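Local structure of exopolygalacturonase (Yersinia enterocolitica, 2UVF) at residues D83-F88 and M112-V117; M392-F397 and W425-Y430. The protein is a family 28 glycoside hydrolase that cleaves polygalacturonan, the backbone of pectin, from the chain end, and binds digalacturonic acid here. All blocks are in the same frame, centred on the assembly; numbering follows the deposited sequence.

Interaction 1 (83-88 with 112-117) and interaction 2 (392-397 with 425-430) have centres about 12 Å apart and follow one another along the chain. The first belongs to the N-terminal fibronectin type III domain, where helix 81-88 packs on strand 114-117; the second joins two successive coils of the right-handed parallel beta-helix that carries the glycoside hydrolase family 28 fold. They meet at the surface between the two domains, where Asn85 and Asn114 of interaction 1 come up to Asn395 and Asn428 of interaction 2. Strand 53-58, which pairs with 114-117, also packs on Phe394, Trp425 and Phe427, seating the small domain directly on the coils.

Interaction 1 (D83-F88 and M112-V117); sequences DNNDNF and MQNFTV
Helix 83-88 packs against strand 114-117 through Asn84, whose amide grips the backbone of Thr116 in a buried helix-on-strand contact within the fibronectin type III domain. Strand 114-117 lies at one border of a three-stranded antiparallel sheet beside strand 53-58, and the short axes of helix and strand cross at 65°, 7.6 Å apart.

Both ends of the Asn84 amide are used. Thr116 N donates to Asn84 OD1 over 2.6 Å, and Asn84 ND2 returns a bond to Thr116 O over 3.1 Å, so one side chain takes both backbone polar groups of Thr116. This double grip fixes the rotation of the amide. Each donor stands above the plane of the carbonyl it meets. With CG swung away from its own backbone N (chi1 -174°), the Asn84 amide also lies across one face of the Phe115 ring, stacked at 22° between planes; ND2 sits over the ring centre, while Asn84 CB reaches Phe115 CD1 at 3.3 Å.

One turn later, the Phe88 ring approaches Thr116 obliquely, its CD2 3.7 Å from Thr116 CB, and Thr116 CG2 lies over one ring face. At the other end of the contact Asn85 bonds through ND2 to Ala81 O, and it makes a weak, bent bond from the same nitrogen to Asn114 O. Asn85 OD1 lies 3.5 Å from Met112 SD, the methionine chain being folded at chi2 and chi3. Lys92 from helix 92-100 touches both Asn85 and Met112. One water bridges Asn84 and Thr116, donating to Asn84 OD1 at 2.8 Å and hydrogen-bonding to Thr116 OG1 at 3.0 Å.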
loop_
_atom_site.group_PDB
_atom_site.type_symbol
_atom_site.label_atom_id
_atom_site.label_comp_id
_atom_site.label_asym_id
_atom_site.label_seq_id
_atom_site.Cartn_x
_atom_site.Cartn_y
_atom_site.Cartn_z
ATOM N N ASP A 83 -23.738 -0.749 1.748
ATOM C CA ASP A 83 -24.232 0.440 2.466
ATOM C C ASP A 83 -23.345 0.812 3.657
ATOM O O ASP A 83 -23.183 1.987 3.989
ATOM C CB ASP A 83 -25.693 0.250 2.943
ATOM C CG ASP A 83 -26.645 -0.238 1.825
ATOM O OD1 ASP A 83 -26.612 0.306 0.686
ATOM O OD2 ASP A 83 -27.450 -1.160 2.107
ATOM N N ASN A 84 -22.786 -0.199 4.309
ATOM C CA ASN A 84 -21.818 0.032 5.369
ATOM C C ASN A 84 -20.579 0.741 4.844
ATOM O O ASN A 84 -20.189 1.791 5.359
ATOM C CB ASN A 84 -21.416 -1.267 6.032
ATOM C CG ASN A 84 -20.527 -1.043 7.232
ATOM O OD1 ASN A 84 -19.292 -1.165 7.152
ATOM N ND2 ASN A 84 -21.145 -0.716 8.352
ATOM N N ASN A 85 -19.980 0.184 3.800
ATOM C CA ASN A 85 -18.899 0.893 3.093
ATOM C C ASN A 85 -19.239 2.339 2.649
ATOM O O ASN A 85 -18.379 3.218 2.744
ATOM C CB ASN A 85 -18.354 0.037 1.952
ATOM C CG ASN A 85 -17.344 -1.015 2.434
ATOM O OD1 ASN A 85 -16.140 -0.853 2.228
ATOM N ND2 ASN A 85 -17.832 -2.095 3.074
ATOM N N ASP A 86 -20.478 2.612 2.215
ATOM C CA ASP A 86 -20.865 3.995 1.849
ATOM C C ASP A 86 -20.662 4.962 3.026
ATOM O O ASP A 86 -20.266 6.108 2.843
ATOM C CB ASP A 86 -22.329 4.096 1.351
ATOM C CG ASP A 86 -22.566 3.404 0.007
ATOM O OD1 ASP A 86 -21.620 3.257 -0.790
ATOM O OD2 ASP A 86 -23.729 3.016 -0.259
ATOM N N ASN A 87 -20.938 4.475 4.232
ATOM C CA ASN A 87 -20.791 5.240 5.478
ATOM C C ASN A 87 -19.318 5.373 5.954
ATOM O O ASN A 87 -18.858 6.483 6.274
ATOM C CB ASN A 87 -21.689 4.571 6.548
ATOM C CG ASN A 87 -21.756 5.335 7.873
ATOM O OD1 ASN A 87 -21.123 6.378 8.065
ATOM N ND2 ASN A 87 -22.547 4.792 8.814
ATOM N N PHE A 88 -18.587 4.255 5.970
ATOM C CA PHE A 88 -17.249 4.196 6.581
ATOM C C PHE A 88 -16.002 4.170 5.664
ATOM O O PHE A 88 -14.934 4.531 6.113
ATOM C CB PHE A 88 -17.184 3.042 7.596
ATOM C CG PHE A 88 -18.272 3.102 8.660
ATOM C CD1 PHE A 88 -18.247 4.087 9.656
ATOM C CD2 PHE A 88 -19.320 2.186 8.648
ATOM C CE1 PHE A 88 -19.252 4.150 10.634
ATOM C CE2 PHE A 88 -20.321 2.234 9.615
ATOM C CZ PHE A 88 -20.293 3.210 10.611
ATOM N N MET A 112 -17.829 -6.030 -1.918
ATOM C CA MET A 112 -17.273 -5.617 -0.617
ATOM C C MET A 112 -16.956 -6.827 0.272
ATOM O O MET A 112 -17.646 -7.847 0.214
ATOM C CB MET A 112 -18.186 -4.615 0.094
ATOM C CG MET A 112 -18.444 -3.312 -0.691
ATOM S SD MET A 112 -17.007 -2.182 -0.856
ATOM C CE MET A 112 -16.384 -2.636 -2.460
ATOM N N GLN A 113 -15.890 -6.702 1.072
ATOM C CA GLN A 113 -15.371 -7.779 1.934
ATOM C C GLN A 113 -15.146 -7.249 3.358
ATOM O O GLN A 113 -14.470 -7.873 4.165
ATOM C CB GLN A 113 -14.055 -8.313 1.383
ATOM C CG GLN A 113 -14.153 -9.015 0.036
ATOM C CD GLN A 113 -12.800 -9.367 -0.534
ATOM O OE1 GLN A 113 -12.400 -8.866 -1.586
ATOM N NE2 GLN A 113 -12.085 -10.238 0.155
ATOM N N ASN A 114 -15.709 -6.084 3.655
ATOM C CA ASN A 114 -15.557 -5.466 4.970
ATOM C C ASN A 114 -16.857 -4.831 5.436
ATOM O O ASN A 114 -17.657 -4.380 4.617
ATOM C CB ASN A 114 -14.406 -4.437 4.987
ATOM C CG ASN A 114 -14.753 -3.147 4.257
ATOM O OD1 ASN A 114 -14.571 -3.051 3.037
ATOM N ND2 ASN A 114 -15.236 -2.137 5.005
ATOM N N PHE A 115 -17.054 -4.802 6.750
ATOM C CA PHE A 115 -18.228 -4.192 7.378
ATOM C C PHE A 115 -17.812 -3.688 8.763
ATOM O O PHE A 115 -17.335 -4.460 9.585
ATOM C CB PHE A 115 -19.365 -5.233 7.477
ATOM C CG PHE A 115 -20.647 -4.723 8.110
ATOM C CD1 PHE A 115 -21.717 -4.324 7.321
ATOM C CD2 PHE A 115 -20.805 -4.699 9.493
ATOM C CE1 PHE A 115 -22.908 -3.867 7.897
ATOM C CE2 PHE A 115 -21.994 -4.247 10.073
ATOM C CZ PHE A 115 -23.040 -3.825 9.271
ATOM N N THR A 116 -17.984 -2.389 9.006
ATOM C CA THR A 116 -17.634 -1.770 10.300
ATOM C C THR A 116 -18.818 -1.673 11.294
ATOM O O THR A 116 -19.769 -0.911 11.078
ATOM C CB THR A 116 -17.007 -0.369 10.100
ATOM O OG1 THR A 116 -15.946 -0.464 9.159
ATOM C CG2 THR A 116 -16.457 0.178 11.393
ATOM N N VAL A 117 -18.739 -2.429 12.391
ATOM C CA VAL A 117 -19.792 -2.411 13.413
ATOM C C VAL A 117 -19.524 -1.377 14.510
ATOM O O VAL A 117 -18.624 -1.579 15.334
ATOM C CB VAL A 117 -19.965 -3.790 14.089
ATOM C CG1 VAL A 117 -21.233 -3.802 14.939
ATOM C CG2 VAL A 117 -19.990 -4.933 13.062
HETATM O O HOH W 1 -16.746 -0.349 6.240
#

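Interaction 2 (M392-F397 and W425-Y430)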
loop_
_atom_site.group_PDB
_atom_site.type_symbol
_atom_site.label_atom_id
_atom_site.label_comp_id
_atom_site.label_asym_id
_atom_site.label_seq_id
_atom_site.Cartn_x
_atom_site.Cartn_y
_atom_site.Cartn_z
ATOM N N MET A 392 -2.365 -6.304 5.519
ATOM C CA MET A 392 -3.701 -6.139 4.954
ATOM C C MET A 392 -3.941 -4.666 4.707
ATOM O O MET A 392 -3.633 -3.862 5.563
ATOM C CB MET A 392 -4.719 -6.640 5.963
ATOM C CG MET A 392 -6.040 -6.983 5.392
ATOM S SD MET A 392 -7.195 -7.189 6.759
ATOM C CE MET A 392 -6.712 -8.787 7.422
ATOM N N VAL A 393 -4.430 -4.330 3.514
ATOM C CA VAL A 393 -4.811 -2.972 3.166
ATOM C C VAL A 393 -6.194 -2.970 2.502
ATOM O O VAL A 393 -6.387 -3.549 1.429
ATOM C CB VAL A 393 -3.767 -2.329 2.212
ATOM C CG1 VAL A 393 -4.262 -0.998 1.658
ATOM C CG2 VAL A 393 -2.428 -2.130 2.906
ATOM N N PHE A 394 -7.152 -2.295 3.133
ATOM C CA PHE A 394 -8.482 -2.162 2.565
ATOM C C PHE A 394 -9.079 -0.782 2.811
ATOM O O PHE A 394 -8.668 -0.081 3.740
ATOM C CB PHE A 394 -9.412 -3.284 3.060
ATOM C CG PHE A 394 -9.742 -3.246 4.543
ATOM C CD1 PHE A 394 -10.984 -2.796 4.969
ATOM C CD2 PHE A 394 -8.854 -3.771 5.494
ATOM C CE1 PHE A 394 -11.335 -2.809 6.318
ATOM C CE2 PHE A 394 -9.188 -3.788 6.860
ATOM C CZ PHE A 394 -10.425 -3.299 7.270
ATOM N N ASN A 395 -10.017 -0.401 1.947
ATOM C CA ASN A 395 -10.692 0.906 1.985
ATOM C C ASN A 395 -9.814 2.132 1.834
ATOM O O ASN A 395 -10.252 3.240 2.118
ATOM C CB ASN A 395 -11.581 1.045 3.232
ATOM C CG ASN A 395 -12.693 0.025 3.254
ATOM O OD1 ASN A 395 -12.831 -0.805 2.326
ATOM N ND2 ASN A 395 -13.472 0.035 4.338
ATOM N N ASN A 396 -8.592 1.935 1.361
ATOM C CA ASN A 396 -7.647 3.039 1.168
ATOM C C ASN A 396 -7.974 3.819 -0.090
ATOM O O ASN A 396 -8.444 3.259 -1.057
ATOM C CB ASN A 396 -6.201 2.506 1.089
ATOM C CG ASN A 396 -5.533 2.325 2.456
ATOM O OD1 ASN A 396 -4.356 2.658 2.628
ATOM N ND2 ASN A 396 -6.264 1.800 3.420
ATOM N N PHE A 397 -7.752 5.125 -0.064
ATOM C CA PHE A 397 -7.688 5.927 -1.282
ATOM C C PHE A 397 -6.198 6.216 -1.564
ATOM O O PHE A 397 -5.495 6.661 -0.676
ATOM C CB PHE A 397 -8.485 7.232 -1.105
ATOM C CG PHE A 397 -8.353 8.222 -2.257
ATOM C CD1 PHE A 397 -9.286 8.247 -3.296
ATOM C CD2 PHE A 397 -7.322 9.164 -2.271
ATOM C CE1 PHE A 397 -9.172 9.161 -4.328
ATOM C CE2 PHE A 397 -7.203 10.079 -3.306
ATOM C CZ PHE A 397 -8.126 10.077 -4.333
ATOM N N TRP A 425 -2.787 -8.981 1.804
ATOM C CA TRP A 425 -4.136 -9.072 1.270
ATOM C C TRP A 425 -4.622 -7.657 0.985
ATOM O O TRP A 425 -4.746 -6.825 1.873
ATOM C CB TRP A 425 -5.005 -9.908 2.215
ATOM C CG TRP A 425 -6.419 -10.190 1.827
ATOM C CD1 TRP A 425 -6.963 -10.230 0.576
ATOM C CD2 TRP A 425 -7.478 -10.483 2.739
ATOM N NE1 TRP A 425 -8.317 -10.514 0.653
ATOM C CE2 TRP A 425 -8.650 -10.690 1.973
ATOM C CE3 TRP A 425 -7.549 -10.597 4.138
ATOM C CZ2 TRP A 425 -9.877 -11.008 2.561
ATOM C CZ3 TRP A 425 -8.774 -10.914 4.723
ATOM C CH2 TRP A 425 -9.921 -11.120 3.931
ATOM N N LEU A 426 -4.800 -7.358 -0.288
ATOM C CA LEU A 426 -5.081 -5.965 -0.677
ATOM C C LEU A 426 -6.445 -5.909 -1.345
ATOM O O LEU A 426 -6.584 -6.343 -2.469
ATOM C CB LEU A 426 -3.975 -5.419 -1.611
ATOM C CG LEU A 426 -2.471 -5.499 -1.235
ATOM C CD1 LEU A 426 -2.199 -5.083 0.219
ATOM C CD2 LEU A 426 -1.887 -6.872 -1.513
ATOM N N PHE A 427 -7.450 -5.391 -0.635
ATOM C CA PHE A 427 -8.827 -5.426 -1.124
ATOM C C PHE A 427 -9.630 -4.138 -0.870
ATOM O O PHE A 427 -9.338 -3.399 0.051
ATOM C CB PHE A 427 -9.568 -6.685 -0.603
ATOM C CG PHE A 427 -9.728 -6.749 0.911
ATOM C CD1 PHE A 427 -10.905 -6.310 1.519
ATOM C CD2 PHE A 427 -8.719 -7.278 1.719
ATOM C CE1 PHE A 427 -11.085 -6.375 2.916
ATOM C CE2 PHE A 427 -8.870 -7.344 3.122
ATOM C CZ PHE A 427 -10.054 -6.892 3.718
ATOM N N ASN A 428 -10.644 -3.900 -1.697
ATOM C CA ASN A 428 -11.558 -2.757 -1.553
ATOM C C ASN A 428 -10.860 -1.391 -1.500
ATOM O O ASN A 428 -11.265 -0.495 -0.748
ATOM C CB ASN A 428 -12.508 -2.947 -0.351
ATOM C CG ASN A 428 -13.357 -4.217 -0.458
ATOM O OD1 ASN A 428 -13.501 -4.804 -1.545
ATOM N ND2 ASN A 428 -13.928 -4.633 0.661
ATOM N N ASN A 429 -9.803 -1.247 -2.296
ATOM C CA ASN A 429 -9.058 0.023 -2.380
ATOM C C ASN A 429 -9.395 0.694 -3.652
ATOM O O ASN A 429 -9.770 0.029 -4.649
ATOM C CB ASN A 429 -7.535 -0.203 -2.318
ATOM C CG ASN A 429 -7.120 -0.883 -1.049
ATOM O OD1 ASN A 429 -7.179 -0.280 -0.009
ATOM N ND2 ASN A 429 -6.736 -2.167 -1.126
ATOM N N TYR A 430 -9.282 2.021 -3.616
ATOM C CA TYR A 430 -9.334 2.821 -4.843
ATOM C C TYR A 430 -7.953 3.420 -5.153
ATOM O O TYR A 430 -7.443 4.233 -4.398
ATOM C CB TYR A 430 -10.364 3.921 -4.682
ATOM C CG TYR A 430 -10.639 4.731 -5.925
ATOM C CD1 TYR A 430 -11.549 4.297 -6.875
ATOM C CD2 TYR A 430 -10.005 5.961 -6.129
ATOM C CE1 TYR A 430 -11.813 5.078 -8.013
ATOM C CE2 TYR A 430 -10.249 6.720 -7.234
ATOM C CZ TYR A 430 -11.156 6.289 -8.179
ATOM O OH TYR A 430 -11.414 7.094 -9.288
#
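Met392 and Val393 run in parallel register with Trp425 and Leu426, the short axes of strands 392-394 and 425-427 lying 4.8 Å apart at an angle of 2°. Val393 N donates to Trp425 O, and Val393 O accepts from Phe427 N, as expected of parallel strands. Both chains then turn at Asn395 and Asn428, each with positive phi, and pairing resumes where Tyr430 N donates to Asn396 O.

The Asn429 side chain bridges the turn. Asn429 ND2 adds a second donor to Val393 O at 2.9 Å, from 53° above the carbonyl plane, while Asn429 OD1 accepts from Asn396 N at 3.0 Å; ND2 also bonds Asn456 of the following coil. Asn396 sends ND2 back to Phe394 O and uses OD1 toward His372. Matching residues in register on successive coils, here Asn395 beside Asn428 and Asn396 beside Asn429, fit the right-handed parallel beta-helix of family 28 glycoside hydrolases.

Phe394 and Phe427 share a first torsion that sets CG between the backbone N and the carbonyl carbon, which leaves their rings side by side, with planes 1° apart but slid until they barely overlap. The ring face of Phe427 instead receives Phe394 CB in a CH-pi contact, 3.6 Å from the ring centroid. Trp425 CZ2 lies over the opposite face, toward its rim, while Phe427 CE2 stands over the centre of a Trp425 ring face. Met392 stretches alongside Trp425, its CE 3.8 Å from Trp425 CE3, and brings SD to the edge of Phe427, a Met-aromatic contact. Trp425 NE1 is bonded to Glu454. Phe397 and Tyr430 meet rim to rim, CD1 of Phe397 lying 3.7 Å from CD2 of Tyr430; Tyr94 packs on both rings, and Tyr430 OH bonds Glu285.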